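Local coordinates for protein apical membrane antigen AMA1 (PDB 4YIV) that takes part in host cell invasion as a component of the moving junction, the ring-like structure formed between parasite and host cell membranes, at residues 53-58 with 153-158; 160-165 with 207-212; 231-236 with 321-326; 241-246 with 377-382. One frame throughout, in Å; residues are numbered along the deposited sequence.

Contact 1: residues 53-58 with 153-158; sequences REPAGL and TKYRYP
Glu54 and Tyr155 slide past each other in opposite directions where the end of a two-stranded antiparallel hairpin, strand 50-54 paired with strand 43-47, meets the loop leading into strand 159-162 of the PAN-like region of AMA1. The glutamate chain has CG anti to the backbone N (chi1 -176°) and is extended beyond. Its CB lies 3.7 Å from Tyr155 CE2. Next, CG sits over one face of the ring as a CH-pi contact, 4.1 Å from the centroid and 16° off the normal, and also nears Arg156 O. CD lies beside the backbone N and O of Arg156. At the tip, OE2 accepts the backbone N-H of Arg156 through its anti lone pair, with Arg156 N 2.8 Å from Glu54 OE2 in a nearly straight bond (164°). The same oxygen is also bonded by Tyr216, while OE1 forms a salt bridge with Lys45 and a hydrogen bond with Gln43, so this buried carboxylate is gripped at both oxygens and probably stays ionised. The tyrosine returns the contact to the backbone: Tyr155 OH donates to Arg53 O at 2.8 Å, reaching the strand from the ring edge, and has a further partner in Ser174. Beyond the ring, Pro55 CG meets Pro158 CG at 4.0 Å. Beside this proline pair, one water donates to two carbonyls, 2.9 Å from Pro55 O and 2.8 Å from Arg156 O.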
loop_
_atom_site.group_PDB
_atom_site.type_symbol
_atom_site.label_atom_id
_atom_site.label_comp_id
_atom_site.label_asym_id
_atom_site.label_seq_id
_atom_site.Cartn_x
_atom_site.Cartn_y
_atom_site.Cartn_z
ATOM N N ARG A 53 -19.744 -0.398 -0.755
ATOM C CA ARG A 53 -18.462 -0.856 -1.184
ATOM C C ARG A 53 -17.463 -0.831 0.011
ATOM O O ARG A 53 -17.401 0.132 0.801
ATOM C CB ARG A 53 -17.937 0.004 -2.338
ATOM C CG ARG A 53 -18.878 0.125 -3.551
ATOM C CD ARG A 53 -18.124 0.679 -4.773
ATOM N NE ARG A 53 -17.237 -0.348 -5.306
ATOM C CZ ARG A 53 -16.325 -0.122 -6.240
ATOM N NH1 ARG A 53 -16.208 1.086 -6.763
ATOM N NH2 ARG A 53 -15.566 -1.099 -6.668
ATOM N N GLU A 54 -16.671 -1.890 0.104
ATOM C CA GLU A 54 -15.846 -2.166 1.289
ATOM C C GLU A 54 -14.402 -2.402 0.871
ATOM O O GLU A 54 -14.136 -3.245 -0.004
ATOM C CB GLU A 54 -16.387 -3.397 2.036
ATOM C CG GLU A 54 -15.654 -3.704 3.353
ATOM C CD GLU A 54 -15.928 -5.104 3.879
ATOM O OE1 GLU A 54 -16.011 -6.059 3.080
ATOM O OE2 GLU A 54 -16.079 -5.243 5.106
ATOM N N PRO A 55 -13.463 -1.680 1.488
ATOM C CA PRO A 55 -12.077 -2.053 1.200
ATOM C C PRO A 55 -11.762 -3.487 1.648
ATOM O O PRO A 55 -12.290 -3.920 2.669
ATOM C CB PRO A 55 -11.267 -1.041 2.008
ATOM C CG PRO A 55 -12.207 0.161 2.154
ATOM C CD PRO A 55 -13.535 -0.483 2.355
ATOM N N ALA A 56 -10.903 -4.164 0.902
ATOM C CA ALA A 56 -10.736 -5.614 1.036
ATOM C C ALA A 56 -9.323 -6.133 0.931
ATOM O O ALA A 56 -9.077 -7.343 1.096
ATOM C CB ALA A 56 -11.579 -6.296 -0.054
ATOM N N GLY A 57 -8.402 -5.267 0.557
ATOM C CA GLY A 57 -7.051 -5.689 0.212
ATOM C C GLY A 57 -6.339 -6.249 1.438
ATOM O O GLY A 57 -6.599 -5.815 2.562
ATOM N N LEU A 58 -5.453 -7.220 1.223
ATOM C CA LEU A 58 -4.807 -7.903 2.339
ATOM C C LEU A 58 -3.448 -7.327 2.721
ATOM O O LEU A 58 -2.870 -7.752 3.726
ATOM C CB LEU A 58 -4.643 -9.394 2.018
ATOM C CG LEU A 58 -5.960 -10.125 1.681
ATOM C CD1 LEU A 58 -5.682 -11.604 1.494
ATOM C CD2 LEU A 58 -7.004 -9.955 2.755
ATOM N N THR A 153 -22.999 -5.830 11.875
ATOM C CA THR A 153 -22.995 -6.178 10.457
ATOM C C THR A 153 -21.708 -6.898 10.110
ATOM O O THR A 153 -20.861 -7.147 10.989
ATOM C CB THR A 153 -23.162 -4.901 9.562
ATOM O OG1 THR A 153 -21.952 -4.126 9.584
ATOM C CG2 THR A 153 -24.324 -4.021 10.060
ATOM N N LYS A 154 -21.542 -7.232 8.831
ATOM C CA LYS A 154 -20.288 -7.769 8.324
ATOM C C LYS A 154 -19.415 -6.716 7.604
ATOM O O LYS A 154 -18.418 -7.076 6.971
ATOM C CB LYS A 154 -20.566 -8.924 7.384
ATOM C CG LYS A 154 -21.290 -10.107 8.078
ATOM C CD LYS A 154 -20.999 -11.436 7.395
ATOM C CE LYS A 154 -21.857 -12.564 7.964
ATOM N NZ LYS A 154 -21.541 -13.869 7.301
ATOM N N TYR A 155 -19.781 -5.435 7.723
ATOM C CA TYR A 155 -19.001 -4.353 7.104
ATOM C C TYR A 155 -17.863 -4.016 8.054
ATOM O O TYR A 155 -18.112 -3.734 9.228
ATOM C CB TYR A 155 -19.845 -3.095 6.858
ATOM C CG TYR A 155 -19.111 -2.100 5.968
ATOM C CD1 TYR A 155 -18.097 -1.286 6.478
ATOM C CD2 TYR A 155 -19.376 -2.035 4.610
ATOM C CE1 TYR A 155 -17.404 -0.407 5.663
ATOM C CE2 TYR A 155 -18.690 -1.166 3.787
ATOM C CZ TYR A 155 -17.683 -0.362 4.328
ATOM O OH TYR A 155 -16.950 0.503 3.552
ATOM N N ARG A 156 -16.633 -4.032 7.560
ATOM C CA ARG A 156 -15.487 -3.657 8.373
ATOM C C ARG A 156 -14.786 -2.411 7.806
ATOM O O ARG A 156 -14.479 -2.337 6.607
ATOM C CB ARG A 156 -14.504 -4.831 8.462
ATOM C CG ARG A 156 -15.068 -6.031 9.128
ATOM C CD ARG A 156 -14.082 -7.164 9.027
ATOM N NE ARG A 156 -14.482 -8.314 9.826
ATOM C CZ ARG A 156 -15.319 -9.272 9.431
ATOM N NH1 ARG A 156 -15.883 -9.246 8.215
ATOM N NH2 ARG A 156 -15.586 -10.267 10.264
ATOM N N TYR A 157 -14.559 -1.426 8.669
ATOM C CA TYR A 157 -13.909 -0.187 8.268
ATOM C C TYR A 157 -12.424 -0.383 8.032
ATOM O O TYR A 157 -11.792 -1.217 8.714
ATOM C CB TYR A 157 -14.080 0.882 9.344
ATOM C CG TYR A 157 -15.494 1.157 9.722
ATOM C CD1 TYR A 157 -16.356 1.859 8.868
ATOM C CD2 TYR A 157 -15.968 0.738 10.946
ATOM C CE1 TYR A 157 -17.669 2.107 9.252
ATOM C CE2 TYR A 157 -17.250 0.985 11.337
ATOM C CZ TYR A 157 -18.105 1.671 10.497
ATOM O OH TYR A 157 -19.402 1.902 10.929
ATOM N N PRO A 158 -11.849 0.406 7.103
ATOM C CA PRO A 158 -10.397 0.410 6.937
ATOM C C PRO A 158 -9.710 1.132 8.106
ATOM O O PRO A 158 -10.371 1.764 8.954
ATOM C CB PRO A 158 -10.205 1.117 5.594
ATOM C CG PRO A 158 -11.352 2.104 5.545
ATOM C CD PRO A 158 -12.510 1.364 6.185
HETATM O O HOH W 1 -12.076 -2.661 5.287
#

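Contact 2: residues 160-165 with 207-212; sequences VYDSKK and NHHLIY. With CO (cobalt (II) ion), chain H.
Val160 faces Tyr212 and Asp162 faces Leu210 across two neighbouring antiparallel strands of a five-stranded sheet, with Tyr161 and Ile211 as the hydrogen-bonded pair between them. Two backbone bonds close that pair, Tyr161 N to Ile211 O at 2.9 Å and Ile211 N to Tyr161 O at 3.0 Å. This end is tightly packed. The Val160 and Tyr212 side chains cross at about a right angle, with Val160 CG2 3.7 Å from Tyr212 CD2, and Leu210 CD2 touches both Val160 CG1 and Asp162 CB. On the other face, the Tyr161 ring turns its edge to Ile211 CD1, and Leu133 of helix 132-141 touches both residues.

Toward the 207-210 turn, of type I, the character changes. His209 O takes two bonds from one residue, from Ser163 N (3.0 Å, 172°) and from Ser163 OG at 2.9 Å, the hydroxyl being brought there by a chi1 of 64°. Farther out the contact is looser and wetter: the His209 ring points its edge at Asp162, His209 CD2 3.2 Å from Asp162 OD1, and a water links Asp162 OD2 to His209 NE2. Next to it in the turn, His208 ND1 holds a cobalt ion at 2.5 Å, together with three waters. The carboxylate beside His209, itself held by Lys165 N, would tend to stabilise a positive charge on that imidazole.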
loop_
_atom_site.group_PDB
_atom_site.type_symbol
_atom_site.label_atom_id
_atom_site.label_comp_id
_atom_site.label_asym_id
_atom_site.label_seq_id
_atom_site.Cartn_x
_atom_site.Cartn_y
_atom_site.Cartn_z
ATOM N N VAL A 160 -5.982 3.246 9.670
ATOM C CA VAL A 160 -4.671 3.845 9.473
ATOM C C VAL A 160 -3.877 3.628 10.758
ATOM O O VAL A 160 -4.321 3.993 11.866
ATOM C CB VAL A 160 -4.742 5.375 9.120
ATOM C CG1 VAL A 160 -3.351 5.999 9.162
ATOM C CG2 VAL A 160 -5.378 5.579 7.733
ATOM N N TYR A 161 -2.706 3.033 10.597
ATOM C CA TYR A 161 -1.766 2.927 11.718
ATOM C C TYR A 161 -0.809 4.116 11.663
ATOM O O TYR A 161 -0.100 4.336 10.669
ATOM C CB TYR A 161 -0.995 1.597 11.698
ATOM C CG TYR A 161 -0.134 1.416 12.955
ATOM C CD1 TYR A 161 -0.705 1.518 14.206
ATOM C CD2 TYR A 161 1.245 1.221 12.875
ATOM C CE1 TYR A 161 0.054 1.409 15.355
ATOM C CE2 TYR A 161 2.026 1.107 14.045
ATOM C CZ TYR A 161 1.417 1.200 15.267
ATOM O OH TYR A 161 2.148 1.099 16.444
ATOM N N ASP A 162 -0.800 4.878 12.757
ATOM C CA ASP A 162 0.124 5.980 12.943
ATOM C C ASP A 162 1.256 5.379 13.743
ATOM O O ASP A 162 1.088 5.133 14.942
ATOM C CB ASP A 162 -0.538 7.156 13.681
ATOM C CG ASP A 162 0.421 8.344 13.910
ATOM O OD1 ASP A 162 1.675 8.138 13.914
ATOM O OD2 ASP A 162 -0.101 9.478 14.107
ATOM N N SER A 163 2.355 5.081 13.064
ATOM C CA SER A 163 3.431 4.298 13.667
ATOM C C SER A 163 4.323 5.179 14.539
ATOM O O SER A 163 5.062 4.673 15.385
ATOM C CB SER A 163 4.285 3.605 12.608
ATOM O OG SER A 163 4.950 4.550 11.781
ATOM N N LYS A 164 4.236 6.488 14.338
ATOM C CA LYS A 164 4.943 7.438 15.194
ATOM C C LYS A 164 4.255 7.588 16.564
ATOM O O LYS A 164 4.897 7.417 17.591
ATOM C CB LYS A 164 5.052 8.796 14.500
ATOM C CG LYS A 164 5.934 9.795 15.213
ATOM C CD LYS A 164 5.905 11.164 14.499
ATOM C CE LYS A 164 6.434 12.288 15.402
ATOM N NZ LYS A 164 6.469 13.635 14.741
ATOM N N LYS A 165 2.957 7.886 16.585
ATOM C CA LYS A 165 2.219 8.007 17.834
ATOM C C LYS A 165 1.750 6.680 18.400
ATOM O O LYS A 165 1.255 6.619 19.524
ATOM C CB LYS A 165 1.025 8.919 17.633
ATOM C CG LYS A 165 1.426 10.296 17.179
ATOM C CD LYS A 165 0.254 11.201 17.203
ATOM C CE LYS A 165 0.671 12.624 16.962
ATOM N NZ LYS A 165 -0.550 13.492 17.022
ATOM N N ASN A 207 4.261 12.019 5.835
ATOM C CA ASN A 207 3.331 10.931 6.215
ATOM C C ASN A 207 3.789 9.535 5.876
ATOM O O ASN A 207 2.966 8.659 5.638
ATOM C CB ASN A 207 1.948 11.192 5.590
ATOM C CG ASN A 207 1.296 12.412 6.213
ATOM O OD1 ASN A 207 1.409 12.622 7.424
ATOM N ND2 ASN A 207 0.676 13.245 5.398
ATOM N N HIS A 208 5.104 9.316 5.927
ATOM C CA HIS A 208 5.674 7.992 5.737
ATOM C C HIS A 208 5.378 7.106 6.935
ATOM O O HIS A 208 5.468 5.898 6.869
ATOM C CB HIS A 208 7.176 8.081 5.516
ATOM C CG HIS A 208 7.556 8.817 4.273
ATOM N ND1 HIS A 208 8.864 9.092 3.952
ATOM C CD2 HIS A 208 6.805 9.350 3.278
ATOM C CE1 HIS A 208 8.910 9.758 2.815
ATOM N NE2 HIS A 208 7.669 9.932 2.386
ATOM N N HIS A 209 4.996 7.726 8.032
ATOM C CA HIS A 209 4.700 7.000 9.239
ATOM C C HIS A 209 3.246 6.521 9.281
ATOM O O HIS A 209 2.856 5.837 10.224
ATOM C CB HIS A 209 5.018 7.897 10.439
ATOM C CG HIS A 209 4.167 9.116 10.515
ATOM N ND1 HIS A 209 4.317 10.190 9.662
ATOM C CD2 HIS A 209 3.115 9.408 11.310
ATOM C CE1 HIS A 209 3.389 11.093 9.936
ATOM N NE2 HIS A 209 2.652 10.642 10.934
ATOM N N LEU A 210 2.457 6.887 8.269
ATOM C CA LEU A 210 1.053 6.466 8.181
ATOM C C LEU A 210 0.937 5.259 7.264
ATOM O O LEU A 210 1.504 5.249 6.174
ATOM C CB LEU A 210 0.175 7.577 7.655
ATOM C CG LEU A 210 0.124 8.822 8.551
ATOM C CD1 LEU A 210 -0.866 9.785 7.961
ATOM C CD2 LEU A 210 -0.228 8.484 9.995
ATOM N N ILE A 211 0.196 4.257 7.711
ATOM C CA ILE A 211 0.039 3.036 6.953
ATOM C C ILE A 211 -1.457 2.770 6.819
ATOM O O ILE A 211 -2.137 2.554 7.811
ATOM C CB ILE A 211 0.739 1.895 7.621
ATOM C CG1 ILE A 211 2.236 2.222 7.706
ATOM C CG2 ILE A 211 0.570 0.622 6.830
ATOM C CD1 ILE A 211 2.876 1.618 8.871
ATOM N N TYR A 212 -1.935 2.746 5.578
ATOM C CA TYR A 212 -3.372 2.566 5.298
ATOM C C TYR A 212 -3.656 1.118 5.007
ATOM O O TYR A 212 -2.881 0.479 4.320
ATOM C CB TYR A 212 -3.781 3.422 4.108
ATOM C CG TYR A 212 -5.271 3.501 3.851
ATOM C CD1 TYR A 212 -5.951 2.490 3.142
ATOM C CD2 TYR A 212 -5.985 4.609 4.247
ATOM C CE1 TYR A 212 -7.335 2.571 2.906
ATOM C CE2 TYR A 212 -7.353 4.714 3.996
ATOM C CZ TYR A 212 -8.027 3.695 3.341
ATOM O OH TYR A 212 -9.385 3.841 3.096
HETATM CO CO CO H . 10.862 8.923 5.419
HETATM O O HOH W 2 1.282 11.601 13.601
HETATM O O HOH W 3 11.996 10.465 3.778
HETATM O O HOH W 4 11.894 7.315 4.294
HETATM O O HOH W 5 9.924 9.955 7.008
#

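Contact 3: residues 231-236 with 321-326; sequences QALRGY and DCLVSD
Leu323 lays its CD1 methyl over one face of the Tyr236 ring, the two side chains crossing at about a right angle, while its CB rests 3.9 Å from Tyr236 CD1. With chi1 at -57°, CG of the leucine lies anti to the carbonyl carbon, and the branched end is carried past the ring to a second partner: Leu233 reaches toward it tip to tip, and the methyls Leu233 CD2 and Leu323 CD2 stand 3.9 Å apart. Phe23 of helix 18-25 packs on both leucines. Ser325 OG also comes 3.9 Å from Tyr236 CE1; its hydroxyl is engaged by the backbone of Ser395, and the tyrosine hydroxyl by Ile393 O. The backbone here joins two sheets of the PAN-type fold. Strand 233-234 is an edge of a five-stranded antiparallel sheet, the chain turns a corner at Gly235, and strand 236-242 then runs between 245-248 and 322-326 in a three-stranded one. Tyr236 and Ser325 form a non-hydrogen-bonded antiparallel pair, and Tyr236 CA comes 3.3 Å from Val324 O. At the corner Gly235 adopts a positive phi (85°), and its carbonyl is met by the neighbouring strand 322-326: Asp326 N donates to Gly235 O at 3.0 Å, straight at the hydrogen (171°) but from well above the carbonyl plane. Asp326 itself turns its carboxylate to Arg237, in a salt bridge through OD2.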
loop_
_atom_site.group_PDB
_atom_site.type_symbol
_atom_site.label_atom_id
_atom_site.label_comp_id
_atom_site.label_asym_id
_atom_site.label_seq_id
_atom_site.Cartn_x
_atom_site.Cartn_y
_atom_site.Cartn_z
ATOM N N GLN A 231 8.698 -3.154 2.097
ATOM C CA GLN A 231 9.822 -2.243 1.893
ATOM C C GLN A 231 10.330 -2.172 0.444
ATOM O O GLN A 231 10.183 -3.110 -0.344
ATOM C CB GLN A 231 10.988 -2.656 2.794
ATOM C CG GLN A 231 10.998 -1.949 4.153
ATOM C CD GLN A 231 9.734 -2.199 4.953
ATOM O OE1 GLN A 231 8.872 -1.323 5.108
ATOM N NE2 GLN A 231 9.607 -3.409 5.440
ATOM N N ALA A 232 10.907 -1.033 0.109
ATOM C CA ALA A 232 11.672 -0.865 -1.133
ATOM C C ALA A 232 12.812 -1.903 -1.199
ATOM O O ALA A 232 13.291 -2.404 -0.172
ATOM C CB ALA A 232 12.224 0.530 -1.209
ATOM N N LEU A 233 13.225 -2.245 -2.403
ATOM C CA LEU A 233 14.279 -3.239 -2.599
ATOM C C LEU A 233 15.472 -2.580 -3.268
ATOM O O LEU A 233 15.445 -2.247 -4.455
ATOM C CB LEU A 233 13.763 -4.421 -3.436
ATOM C CG LEU A 233 14.778 -5.479 -3.896
ATOM C CD1 LEU A 233 15.277 -6.275 -2.721
ATOM C CD2 LEU A 233 14.170 -6.422 -4.917
ATOM N N ARG A 234 16.532 -2.404 -2.488
ATOM C CA ARG A 234 17.703 -1.670 -2.936
ATOM C C ARG A 234 18.603 -2.586 -3.743
ATOM O O ARG A 234 18.761 -3.748 -3.377
ATOM C CB ARG A 234 18.475 -1.102 -1.726
ATOM C CG ARG A 234 19.643 -0.220 -2.097
ATOM C CD ARG A 234 20.209 0.514 -0.888
ATOM N NE ARG A 234 20.664 -0.415 0.143
ATOM C CZ ARG A 234 21.922 -0.824 0.304
ATOM N NH1 ARG A 234 22.894 -0.381 -0.489
ATOM N NH2 ARG A 234 22.209 -1.682 1.276
ATOM N N GLY A 235 19.173 -2.071 -4.835
ATOM C CA GLY A 235 20.232 -2.762 -5.563
ATOM C C GLY A 235 19.791 -3.776 -6.603
ATOM O O GLY A 235 20.592 -4.562 -7.121
ATOM N N TYR A 236 18.508 -3.760 -6.940
ATOM C CA TYR A 236 17.979 -4.698 -7.925
ATOM C C TYR A 236 16.876 -4.005 -8.728
ATOM O O TYR A 236 16.167 -3.161 -8.168
ATOM C CB TYR A 236 17.414 -5.948 -7.261
ATOM C CG TYR A 236 18.438 -6.861 -6.600
ATOM C CD1 TYR A 236 19.053 -7.895 -7.308
ATOM C CD2 TYR A 236 18.757 -6.709 -5.261
ATOM C CE1 TYR A 236 19.981 -8.742 -6.683
ATOM C CE2 TYR A 236 19.672 -7.547 -4.638
ATOM C CZ TYR A 236 20.283 -8.555 -5.350
ATOM O OH TYR A 236 21.190 -9.371 -4.709
ATOM N N ASP A 321 9.166 -11.751 -11.625
ATOM C CA ASP A 321 9.480 -13.135 -11.278
ATOM C C ASP A 321 10.982 -13.369 -11.342
ATOM O O ASP A 321 11.446 -14.492 -11.178
ATOM C CB ASP A 321 8.699 -14.129 -12.172
ATOM C CG ASP A 321 9.098 -14.084 -13.633
ATOM O OD1 ASP A 321 10.112 -13.449 -14.000
ATOM O OD2 ASP A 321 8.367 -14.708 -14.427
ATOM N N CYS A 322 11.739 -12.294 -11.546
ATOM C CA CYS A 322 13.179 -12.328 -11.376
ATOM C C CYS A 322 13.682 -10.907 -11.107
ATOM O O CYS A 322 12.911 -9.936 -11.116
ATOM C CB CYS A 322 13.872 -12.937 -12.604
ATOM S SG CYS A 322 13.603 -12.063 -14.187
ATOM N N LEU A 323 14.978 -10.807 -10.852
ATOM C CA LEU A 323 15.632 -9.551 -10.544
ATOM C C LEU A 323 16.896 -9.419 -11.339
ATOM O O LEU A 323 17.562 -10.410 -11.642
ATOM C CB LEU A 323 15.990 -9.453 -9.059
ATOM C CG LEU A 323 14.880 -9.602 -8.030
ATOM C CD1 LEU A 323 15.457 -9.656 -6.614
ATOM C CD2 LEU A 323 13.912 -8.442 -8.203
ATOM N N VAL A 324 17.246 -8.183 -11.627
ATOM C CA VAL A 324 18.491 -7.863 -12.292
ATOM C C VAL A 324 19.278 -6.989 -11.342
ATOM O O VAL A 324 18.762 -5.985 -10.858
ATOM C CB VAL A 324 18.240 -7.149 -13.644
ATOM C CG1 VAL A 324 19.519 -6.488 -14.201
ATOM C CG2 VAL A 324 17.634 -8.127 -14.633
ATOM N N SER A 325 20.530 -7.371 -11.064
ATOM C CA SER A 325 21.401 -6.584 -10.181
ATOM C C SER A 325 21.737 -5.231 -10.764
ATOM O O SER A 325 22.055 -5.116 -11.943
ATOM C CB SER A 325 22.705 -7.346 -9.900
ATOM O OG SER A 325 22.426 -8.710 -9.694
ATOM N N ASP A 326 21.713 -4.207 -9.921
ATOM C CA ASP A 326 22.075 -2.860 -10.332
ATOM C C ASP A 326 22.224 -2.040 -9.071
ATOM O O ASP A 326 21.242 -1.679 -8.442
ATOM C CB ASP A 326 21.015 -2.249 -11.254
ATOM C CG ASP A 326 21.309 -0.796 -11.618
ATOM O OD1 ASP A 326 22.365 -0.263 -11.192
ATOM O OD2 ASP A 326 20.482 -0.164 -12.326
#

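Contact 4: residues 241-246 with 377-382; sequences WKKGRC and DVQACK
Asp377 receives two basic side chains from the hairpin formed by strands 236-242 and 245-248 in a three-residue salt-bridge network, and a single oxygen, OD2, takes both. The stronger arm comes from Arg245: NE donates to Asp377 OD2 at 3.0 Å and 162°, and Asp377 OD2 accepts with its anti lone pair, lying almost in the guanidinium plane. Arg245 NH2 adds a weak bond to Asp377 OD2 at 3.3 Å. Arg245 also has partners outside the two segments: Glu251, in a salt bridge, for NH2 and Ser397 OG for NH1. The guanidinium is packed over one face too, where Lys382 CB stands above its centre, 4.1 Å from Arg245 CZ. Lys243, in the type I' turn from Lys242 to Arg245, bends at chi3 (-76°) to bring NZ back to the carboxylate; the salt bridge of Lys243 NZ with Asp377 OD2 is the weak arm at 3.4 Å. Its aliphatic part crosses the aspartate side chain obliquely, Lys243 CD 3.6 Å from Asp377 OD1. The network joins the 236-248 hairpin to the loop between strands 372-373 and 384-389. Two cations around one carboxylate probably favour the ionised form of Asp377, with Glu251 probably offsetting part of the positive charge.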
loop_
_atom_site.group_PDB
_atom_site.type_symbol
_atom_site.label_atom_id
_atom_site.label_comp_id
_atom_site.label_asym_id
_atom_site.label_seq_id
_atom_site.Cartn_x
_atom_site.Cartn_y
_atom_site.Cartn_z
ATOM N N TRP A 241 11.146 -13.217 -16.411
ATOM C CA TRP A 241 11.946 -14.269 -17.031
ATOM C C TRP A 241 11.412 -14.563 -18.430
ATOM O O TRP A 241 10.285 -15.038 -18.586
ATOM C CB TRP A 241 11.926 -15.536 -16.174
ATOM C CG TRP A 241 12.952 -16.563 -16.608
ATOM C CD1 TRP A 241 12.713 -17.744 -17.268
ATOM C CD2 TRP A 241 14.370 -16.490 -16.419
ATOM N NE1 TRP A 241 13.896 -18.403 -17.497
ATOM C CE2 TRP A 241 14.928 -17.656 -16.988
ATOM C CE3 TRP A 241 15.226 -15.554 -15.823
ATOM C CZ2 TRP A 241 16.296 -17.910 -16.970
ATOM C CZ3 TRP A 241 16.588 -15.807 -15.809
ATOM C CH2 TRP A 241 17.108 -16.974 -16.380
ATOM N N LYS A 242 12.226 -14.263 -19.440
ATOM C CA LYS A 242 11.850 -14.484 -20.832
ATOM C C LYS A 242 13.057 -14.899 -21.677
ATOM O O LYS A 242 14.152 -14.340 -21.531
ATOM C CB LYS A 242 11.205 -13.222 -21.413
ATOM C CG LYS A 242 9.679 -13.152 -21.212
ATOM C CD LYS A 242 9.089 -11.761 -21.509
ATOM C CE LYS A 242 9.558 -11.159 -22.850
ATOM N NZ LYS A 242 9.194 -11.949 -24.066
ATOM N N LYS A 243 12.850 -15.890 -22.550
ATOM C CA LYS A 243 13.919 -16.381 -23.428
ATOM C C LYS A 243 15.167 -16.738 -22.624
ATOM O O LYS A 243 16.272 -16.261 -22.912
ATOM C CB LYS A 243 14.254 -15.330 -24.487
ATOM C CG LYS A 243 13.073 -14.960 -25.384
ATOM C CD LYS A 243 13.362 -13.716 -26.253
ATOM C CE LYS A 243 13.277 -12.401 -25.451
ATOM N NZ LYS A 243 13.821 -11.203 -26.179
ATOM N N GLY A 244 14.969 -17.545 -21.588
ATOM C CA GLY A 244 16.054 -18.001 -20.748
ATOM C C GLY A 244 16.893 -16.935 -20.076
ATOM O O GLY A 244 18.035 -17.211 -19.711
ATOM N N ARG A 245 16.367 -15.725 -19.893
ATOM C CA ARG A 245 17.091 -14.749 -19.075
ATOM C C ARG A 245 16.151 -13.756 -18.385
ATOM O O ARG A 245 14.941 -13.776 -18.607
ATOM C CB ARG A 245 18.129 -14.003 -19.913
ATOM C CG ARG A 245 17.594 -13.227 -21.079
ATOM C CD ARG A 245 18.730 -12.493 -21.785
ATOM N NE ARG A 245 18.239 -11.568 -22.808
ATOM C CZ ARG A 245 18.201 -10.239 -22.685
ATOM N NH1 ARG A 245 18.642 -9.641 -21.585
ATOM N NH2 ARG A 245 17.722 -9.493 -23.672
ATOM N N CYS A 246 16.712 -12.907 -17.532
ATOM C CA CYS A 246 15.876 -11.968 -16.789
ATOM C C CYS A 246 15.889 -10.641 -17.503
ATOM O O CYS A 246 16.938 -9.998 -17.633
ATOM C CB CYS A 246 16.340 -11.787 -15.334
ATOM S SG CYS A 246 15.153 -10.740 -14.391
ATOM N N ASP A 377 20.385 -15.579 -25.985
ATOM C CA ASP A 377 19.187 -14.977 -26.536
ATOM C C ASP A 377 19.569 -14.333 -27.866
ATOM O O ASP A 377 20.117 -13.234 -27.896
ATOM C CB ASP A 377 18.598 -13.955 -25.550
ATOM C CG ASP A 377 17.403 -13.203 -26.113
ATOM O OD1 ASP A 377 16.837 -13.633 -27.143
ATOM O OD2 ASP A 377 17.024 -12.174 -25.511
ATOM N N VAL A 378 19.300 -15.038 -28.961
ATOM C CA VAL A 378 19.669 -14.556 -30.289
ATOM C C VAL A 378 18.922 -13.273 -30.657
ATOM O O VAL A 378 19.496 -12.377 -31.276
ATOM C CB VAL A 378 19.408 -15.635 -31.361
ATOM C CG1 VAL A 378 20.348 -16.819 -31.147
ATOM C CG2 VAL A 378 17.949 -16.093 -31.345
ATOM N N GLN A 379 17.654 -13.187 -30.258
ATOM C CA GLN A 379 16.814 -12.020 -30.539
ATOM C C GLN A 379 17.450 -10.723 -30.026
ATOM O O GLN A 379 17.359 -9.685 -30.683
ATOM C CB GLN A 379 15.414 -12.222 -29.926
ATOM C CG GLN A 379 14.631 -10.941 -29.543
ATOM C CD GLN A 379 14.190 -10.105 -30.739
ATOM O OE1 GLN A 379 13.662 -10.631 -31.719
ATOM N NE2 GLN A 379 14.396 -8.790 -30.655
ATOM N N ALA A 380 18.092 -10.785 -28.860
ATOM C CA ALA A 380 18.718 -9.608 -28.250
ATOM C C ALA A 380 20.239 -9.738 -28.236
ATOM O O ALA A 380 20.957 -8.760 -28.024
ATOM C CB ALA A 380 18.184 -9.393 -26.824
ATOM N N CYS A 381 20.720 -10.950 -28.473
ATOM C CA CYS A 381 22.147 -11.228 -28.462
ATOM C C CYS A 381 22.745 -10.858 -27.105
ATOM O O CYS A 381 23.610 -9.986 -26.998
ATOM C CB CYS A 381 22.850 -10.484 -29.594
ATOM S SG CYS A 381 24.303 -11.372 -30.201
ATOM N N LYS A 382 22.243 -11.533 -26.075
ATOM C CA LYS A 382 22.771 -11.442 -24.722
ATOM C C LYS A 382 22.497 -12.779 -24.035
ATOM O O LYS A 382 21.717 -13.587 -24.538
ATOM C CB LYS A 382 22.133 -10.277 -23.964
ATOM C CG LYS A 382 22.626 -8.902 -24.393
ATOM C CD LYS A 382 21.756 -7.796 -23.814
ATOM C CE LYS A 382 22.445 -6.440 -23.854
ATOM N NZ LYS A 382 23.809 -6.476 -23.263
#

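The four contacts fall into two touching pairs, spread along the elongated chain. Contacts 1 and 2 have centres about 19 Å apart and meet where Pro158 CG lies 3.6 Å from Tyr212 OH. Contacts 3 and 4, also about 19 Å apart between centres, are covalently joined by the disulfide of Cys322 SG and Cys246 SG (2.0 Å), beside a probable hydrogen bond from Trp241 N to Asp321 OD1. Between the pairs, contacts 2 and 3 come within about 8 Å at their nearest atoms, while the centres of contacts 1 and 4 are about 43 Å apart. Separate cobalt ions lie near Arg53 in contact 1 and on His208 in contact 2.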